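Local coordinates for minor fimbrium subunit Mfa5 (Porphyromonas gingivalis ATCC 33277, PDB 6TO1), which serves as an accessory subunit at the tip of the minor (Mfa1) fimbriae, pili that mediate biofilm formation and adhesion to host cells and other oral bacteria, at residues K534-L539 with N636-Y641; L591-V596 with P623-I628. All blocks are in the same frame, centred on the assembly; numbering follows the deposited sequence.

Interaction 1: K534-L539 with N636-Y641; sequences KRHYVL and NAYFAY
H536 and N636 are joined through their side chains. The imidazole NE2 of H536 donates to N636 OD1 at 2.6 Å, a nearly straight bond (170°) with the oxygen in the ring plane. With CG anti to its carbonyl carbon (chi1 -50°), H536 runs alongside Y638, and the two rings form an offset stack, planes 9° apart and centroids 4.5 Å apart. Y638 CE1 lies over one imidazole face, toward the rim. Bond and stack together fix the rotation of the imidazole. N636 OD1 also accepts from a water that in turn accepts from K534 NZ, whose ammonium makes a salt bridge with D476; by donating to the water, the ammonium probably makes it a better donor to OD1.

Main-chain bonds join the strands in parallel register, K534 beside N636 through L539 beside Y641. H536 uses both its N and its O, to A637 O and F639 N, as V538 does with F639 O and Y641 N, while K534 O takes A637 N at 2.8 Å. This parallel pair lies within an otherwise antiparallel part of a mixed sheet: 530-539 also pairs with 565-568, and 634-643 with 610-614.

On the face bearing R535, Y537, F639 and Y641 the contact is mostly apolar. Y537 CE1 touches F639 CD2 at 3.9 Å, but the rings are slid apart and barely overlap. Y641 comes up to the edge of the Y537 ring, its OH 3.3 Å from Y537 CD1, with CE2 close behind. Their hydroxyls bond elsewhere, Y537 OH to T599 and D567, Y641 OH to the carbonyl of N600. R535 lays its aliphatic chain at the edge of the F639 ring, CD 3.8 Å from CE2, before its guanidinium reaches D567 and P597 O.

Interaction 2: L591-V596 with P623-I628; sequences LQYYSV and PGQIGI
Strands 592-596 and 624-628 run antiparallel, their axes 4.3 Å apart at closest and 145° between directions, and the hydrogen-bonded pairs Q592-I628, Y594-I626 and V596-G624 each close a two-bond ring.

At the non-hydrogen-bonded pair between the first two, Y593 lays its ring over G627. The glycine CA sits 4.0 Å from the centroid of the Y593 ring, a CH-pi contact 29° off the normal, and Y593 CD1 comes within 3.5 Å of G627 N. Backbone and ring approach this closely because G627 has no side chain on that face. Y593 CB also meets Q625 NE2 at 3.5 Å. Bent at chi2 (-73°), Q625 holds OE1 near S595, where a water donates to OE1 and bonds S595 OG. Beyond it S595 OG lies against the P623 ring, 3.2 Å from P623 CG.

The face bearing Y594, V596, I626 and I628 is largely apolar, with Q592 at its end bonded to A590 O and D585 N. The V596 and I626 side chains cross at about a right angle, V596 CG2 lying 3.8 Å from I626 CG1, and Y594 brings CE2 to I628 CG1 more loosely, at 4.2 Å. Y594, V596 and I626 also touch I533 of strand 530-539, and I628 joins Y594 against I582.

The result is a twisted two-stranded antiparallel ribbon, one face packed on the larger mixed sheet of this domain and the other, with Y593, S595 and Q625, largely toward solvent.

From the N terminus, strand 530-539 comes first; interaction 1 closes only when the chain returns at 634-643, with 96 residues between its two segments. Interaction 2 is nested inside that loop: 592-596 leaves and 624-628 comes back after 27 residues that include the strands 602-604 and 610-614. Strand 624-628 then leads directly into 634-643. With centres about 14 Å apart, the contacts touch. V596 CG1 packs on R535 CD at 3.5 Å, V596 O meets F639 CZ, and I626 CD1 rests on A637 CB. The small ribbon is thereby tied to strands 530-539 and 634-643, the parallel pair of the mixed sheet.

Interaction 1: K534-L539 with N636-Y641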
loop_
_atom_site.group_PDB
_atom_site.type_symbol
_atom_site.label_atom_id
_atom_site.label_comp_id
_atom_site.label_asym_id
_atom_site.label_seq_id
_atom_site.Cartn_x
_atom_site.Cartn_y
_atom_site.Cartn_z
ATOM N N LYS A 534 -21.112 -41.105 26.976
ATOM C CA LYS A 534 -20.277 -41.841 27.894
ATOM C C LYS A 534 -21.187 -42.706 28.765
ATOM O O LYS A 534 -22.267 -42.265 29.170
ATOM C CB LYS A 534 -19.476 -40.894 28.769
ATOM C CG LYS A 534 -18.540 -39.995 27.982
ATOM C CD LYS A 534 -17.622 -39.240 28.913
ATOM C CE LYS A 534 -17.901 -37.740 28.905
ATOM N NZ LYS A 534 -16.800 -36.995 29.615
ATOM N N ARG A 535 -20.753 -43.937 29.018
ATOM C CA ARG A 535 -21.436 -44.855 29.928
ATOM C C ARG A 535 -20.565 -45.044 31.161
ATOM O O ARG A 535 -19.377 -45.365 31.046
ATOM C CB ARG A 535 -21.699 -46.185 29.222
ATOM C CG ARG A 535 -22.627 -46.024 28.028
ATOM C CD ARG A 535 -23.016 -47.383 27.427
ATOM N NE ARG A 535 -21.920 -47.936 26.637
ATOM C CZ ARG A 535 -22.052 -48.906 25.743
ATOM N NH1 ARG A 535 -23.237 -49.475 25.538
ATOM N NH2 ARG A 535 -20.999 -49.305 25.048
ATOM N N HIS A 536 -21.142 -44.792 32.332
ATOM C CA HIS A 536 -20.445 -44.930 33.599
ATOM C C HIS A 536 -21.089 -46.065 34.393
ATOM O O HIS A 536 -22.289 -46.315 34.266
ATOM C CB HIS A 536 -20.518 -43.655 34.430
ATOM C CG HIS A 536 -20.130 -42.416 33.684
ATOM N ND1 HIS A 536 -18.854 -41.890 33.732
ATOM C CD2 HIS A 536 -20.855 -41.590 32.891
ATOM C CE1 HIS A 536 -18.810 -40.787 32.998
ATOM N NE2 HIS A 536 -20.007 -40.591 32.464
ATOM N N TYR A 537 -20.282 -46.732 35.208
ATOM C CA TYR A 537 -20.682 -47.942 35.934
ATOM C C TYR A 537 -20.334 -47.742 37.403
ATOM O O TYR A 537 -19.169 -47.850 37.800
ATOM C CB TYR A 537 -19.987 -49.157 35.335
ATOM C CG TYR A 537 -20.232 -49.285 33.846
ATOM C CD1 TYR A 537 -21.345 -49.943 33.369
ATOM C CD2 TYR A 537 -19.377 -48.663 32.904
ATOM C CE1 TYR A 537 -21.607 -50.030 32.046
ATOM C CE2 TYR A 537 -19.624 -48.772 31.555
ATOM C CZ TYR A 537 -20.742 -49.454 31.128
ATOM O OH TYR A 537 -21.061 -49.582 29.796
ATOM N N VAL A 538 -21.350 -47.435 38.208
ATOM C CA VAL A 538 -21.124 -46.941 39.556
ATOM C C VAL A 538 -21.898 -47.739 40.600
ATOM O O VAL A 538 -22.890 -48.407 40.313
ATOM C CB VAL A 538 -21.488 -45.434 39.668
ATOM C CG1 VAL A 538 -20.593 -44.599 38.714
ATOM C CG2 VAL A 538 -22.943 -45.203 39.375
ATOM N N LEU A 539 -21.473 -47.561 41.841
ATOM C CA LEU A 539 -21.901 -48.355 42.979
ATOM C C LEU A 539 -23.011 -47.655 43.745
ATOM O O LEU A 539 -22.918 -46.457 44.028
ATOM C CB LEU A 539 -20.702 -48.603 43.898
ATOM C CG LEU A 539 -20.916 -49.409 45.190
ATOM C CD1 LEU A 539 -21.335 -50.812 44.777
ATOM C CD2 LEU A 539 -19.691 -49.449 46.075
ATOM N N ASN A 636 -24.187 -38.498 29.239
ATOM C CA ASN A 636 -23.598 -39.356 30.261
ATOM C C ASN A 636 -24.690 -40.261 30.809
ATOM O O ASN A 636 -25.699 -39.768 31.317
ATOM C CB ASN A 636 -22.968 -38.553 31.411
ATOM C CG ASN A 636 -21.683 -37.858 31.009
ATOM O OD1 ASN A 636 -20.591 -38.445 31.049
ATOM N ND2 ASN A 636 -21.808 -36.605 30.598
ATOM N N ALA A 637 -24.495 -41.564 30.684
ATOM C CA ALA A 637 -25.350 -42.556 31.328
ATOM C C ALA A 637 -24.658 -43.053 32.582
ATOM O O ALA A 637 -23.442 -43.307 32.577
ATOM C CB ALA A 637 -25.632 -43.734 30.404
ATOM N N TYR A 638 -25.438 -43.181 33.659
ATOM C CA TYR A 638 -24.962 -43.701 34.937
ATOM C C TYR A 638 -25.711 -45.004 35.212
ATOM O O TYR A 638 -26.874 -44.986 35.607
ATOM C CB TYR A 638 -25.169 -42.700 36.049
ATOM C CG TYR A 638 -24.178 -41.567 35.902
ATOM C CD1 TYR A 638 -22.905 -41.687 36.415
ATOM C CD2 TYR A 638 -24.504 -40.416 35.199
ATOM C CE1 TYR A 638 -21.970 -40.682 36.278
ATOM C CE2 TYR A 638 -23.570 -39.392 35.064
ATOM C CZ TYR A 638 -22.298 -39.548 35.612
ATOM O OH TYR A 638 -21.316 -38.575 35.495
ATOM N N PHE A 639 -25.034 -46.119 34.991
ATOM C CA PHE A 639 -25.592 -47.430 35.302
ATOM C C PHE A 639 -25.177 -47.812 36.715
ATOM O O PHE A 639 -23.995 -47.827 37.023
ATOM C CB PHE A 639 -25.114 -48.416 34.243
ATOM C CG PHE A 639 -25.594 -48.087 32.867
ATOM C CD1 PHE A 639 -26.938 -48.104 32.571
ATOM C CD2 PHE A 639 -24.689 -47.729 31.851
ATOM C CE1 PHE A 639 -27.396 -47.809 31.297
ATOM C CE2 PHE A 639 -25.142 -47.445 30.577
ATOM C CZ PHE A 639 -26.490 -47.475 30.292
ATOM N N ALA A 640 -26.166 -48.114 37.562
ATOM C CA ALA A 640 -25.974 -48.421 38.970
ATOM C C ALA A 640 -25.896 -49.925 39.192
ATOM O O ALA A 640 -26.587 -50.706 38.532
ATOM C CB ALA A 640 -27.130 -47.855 39.800
ATOM N N TYR A 641 -25.028 -50.316 40.105
ATOM C CA TYR A 641 -24.822 -51.708 40.480
ATOM C C TYR A 641 -24.747 -51.798 41.992
ATOM O O TYR A 641 -24.154 -50.921 42.631
ATOM C CB TYR A 641 -23.516 -52.272 39.882
ATOM C CG TYR A 641 -23.543 -52.262 38.391
ATOM C CD1 TYR A 641 -23.722 -53.427 37.658
ATOM C CD2 TYR A 641 -23.372 -51.075 37.702
ATOM C CE1 TYR A 641 -23.780 -53.396 36.287
ATOM C CE2 TYR A 641 -23.429 -51.033 36.355
ATOM C CZ TYR A 641 -23.629 -52.171 35.639
ATOM O OH TYR A 641 -23.688 -52.048 34.277
HETATM O O HOH W 1 -18.270 -36.980 32.101
#

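Interaction 2: L591-V596 with P623-I628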
loop_
_atom_site.group_PDB
_atom_site.type_symbol
_atom_site.label_atom_id
_atom_site.label_comp_id
_atom_site.label_asym_id
_atom_site.label_seq_id
_atom_site.Cartn_x
_atom_site.Cartn_y
_atom_site.Cartn_z
ATOM N N LEU A 591 -32.545 -32.043 21.563
ATOM C CA LEU A 591 -31.712 -33.215 21.781
ATOM C C LEU A 591 -32.178 -34.353 20.885
ATOM O O LEU A 591 -33.381 -34.557 20.678
ATOM C CB LEU A 591 -31.759 -33.633 23.243
ATOM C CG LEU A 591 -31.286 -32.651 24.295
ATOM C CD1 LEU A 591 -31.578 -33.229 25.675
ATOM C CD2 LEU A 591 -29.815 -32.358 24.118
ATOM N N GLN A 592 -31.212 -35.058 20.318
ATOM C CA GLN A 592 -31.438 -36.321 19.640
ATOM C C GLN A 592 -31.185 -37.432 20.662
ATOM O O GLN A 592 -30.082 -37.527 21.225
ATOM C CB GLN A 592 -30.517 -36.470 18.436
ATOM C CG GLN A 592 -30.727 -35.424 17.331
ATOM C CD GLN A 592 -29.635 -34.362 17.309
ATOM O OE1 GLN A 592 -28.550 -34.588 16.771
ATOM N NE2 GLN A 592 -29.915 -33.211 17.905
ATOM N N TYR A 593 -32.193 -38.269 20.895
ATOM C CA TYR A 593 -32.126 -39.271 21.954
ATOM C C TYR A 593 -31.732 -40.629 21.395
ATOM O O TYR A 593 -32.129 -41.002 20.288
ATOM C CB TYR A 593 -33.464 -39.374 22.673
ATOM C CG TYR A 593 -33.683 -38.266 23.659
ATOM C CD1 TYR A 593 -33.166 -38.355 24.930
ATOM C CD2 TYR A 593 -34.381 -37.112 23.305
ATOM C CE1 TYR A 593 -33.347 -37.354 25.846
ATOM C CE2 TYR A 593 -34.565 -36.094 24.220
ATOM C CZ TYR A 593 -34.056 -36.230 25.488
ATOM O OH TYR A 593 -34.224 -35.248 26.430
ATOM N N TYR A 594 -30.897 -41.338 22.144
ATOM C CA TYR A 594 -30.456 -42.671 21.782
ATOM C C TYR A 594 -30.781 -43.630 22.919
ATOM O O TYR A 594 -30.815 -43.230 24.090
ATOM C CB TYR A 594 -28.976 -42.688 21.486
ATOM C CG TYR A 594 -28.652 -41.899 20.253
ATOM C CD1 TYR A 594 -28.606 -42.518 19.014
ATOM C CD2 TYR A 594 -28.420 -40.533 20.320
ATOM C CE1 TYR A 594 -28.323 -41.818 17.877
ATOM C CE2 TYR A 594 -28.134 -39.817 19.172
ATOM C CZ TYR A 594 -28.085 -40.467 17.961
ATOM O OH TYR A 594 -27.815 -39.779 16.808
ATOM N N SER A 595 -31.000 -44.900 22.556
ATOM C CA SER A 595 -31.334 -45.963 23.509
ATOM C C SER A 595 -30.043 -46.656 23.919
ATOM O O SER A 595 -29.434 -47.395 23.132
ATOM C CB SER A 595 -32.342 -46.935 22.895
ATOM O OG SER A 595 -32.622 -48.003 23.789
ATOM N N VAL A 596 -29.591 -46.386 25.134
ATOM C CA VAL A 596 -28.233 -46.725 25.541
ATOM C C VAL A 596 -28.296 -47.857 26.560
ATOM O O VAL A 596 -28.868 -47.668 27.643
ATOM C CB VAL A 596 -27.489 -45.515 26.124
ATOM C CG1 VAL A 596 -26.114 -45.917 26.527
ATOM C CG2 VAL A 596 -27.482 -44.411 25.073
ATOM N N PRO A 623 -32.587 -50.472 28.500
ATOM C CA PRO A 623 -31.732 -49.340 28.100
ATOM C C PRO A 623 -32.326 -48.007 28.535
ATOM O O PRO A 623 -33.486 -47.941 28.986
ATOM C CB PRO A 623 -31.696 -49.477 26.589
ATOM C CG PRO A 623 -33.077 -49.970 26.252
ATOM C CD PRO A 623 -33.496 -50.879 27.404
ATOM N N GLY A 624 -31.547 -46.941 28.378
ATOM C CA GLY A 624 -31.975 -45.624 28.788
ATOM C C GLY A 624 -31.813 -44.605 27.674
ATOM O O GLY A 624 -30.925 -44.707 26.831
ATOM N N GLN A 625 -32.734 -43.650 27.662
ATOM C CA GLN A 625 -32.731 -42.560 26.690
ATOM C C GLN A 625 -31.696 -41.518 27.103
ATOM O O GLN A 625 -31.788 -40.955 28.202
ATOM C CB GLN A 625 -34.119 -41.927 26.619
ATOM C CG GLN A 625 -35.178 -42.868 26.077
ATOM C CD GLN A 625 -35.008 -43.072 24.599
ATOM O OE1 GLN A 625 -34.486 -44.096 24.151
ATOM N NE2 GLN A 625 -35.432 -42.085 23.828
ATOM N N ILE A 626 -30.705 -41.290 26.235
ATOM C CA ILE A 626 -29.664 -40.289 26.445
ATOM C C ILE A 626 -29.663 -39.379 25.215
ATOM O O ILE A 626 -29.607 -39.869 24.079
ATOM C CB ILE A 626 -28.272 -40.915 26.646
ATOM C CG1 ILE A 626 -28.288 -41.933 27.789
ATOM C CG2 ILE A 626 -27.213 -39.825 26.907
ATOM C CD1 ILE A 626 -28.423 -41.355 29.162
ATOM N N GLY A 627 -29.699 -38.072 25.445
ATOM C CA GLY A 627 -29.861 -37.098 24.367
ATOM C C GLY A 627 -28.670 -36.160 24.247
ATOM O O GLY A 627 -28.070 -35.779 25.255
ATOM N N ILE A 628 -28.330 -35.826 23.000
ATOM C CA ILE A 628 -27.221 -34.929 22.686
ATOM C C ILE A 628 -27.631 -33.985 21.561
ATOM O O ILE A 628 -28.570 -34.242 20.800
ATOM C CB ILE A 628 -25.941 -35.697 22.280
ATOM C CG1 ILE A 628 -26.230 -36.668 21.128
ATOM C CG2 ILE A 628 -25.360 -36.425 23.476
ATOM C CD1 ILE A 628 -25.017 -37.454 20.675
HETATM O O HOH W 2 -34.281 -46.533 25.978
#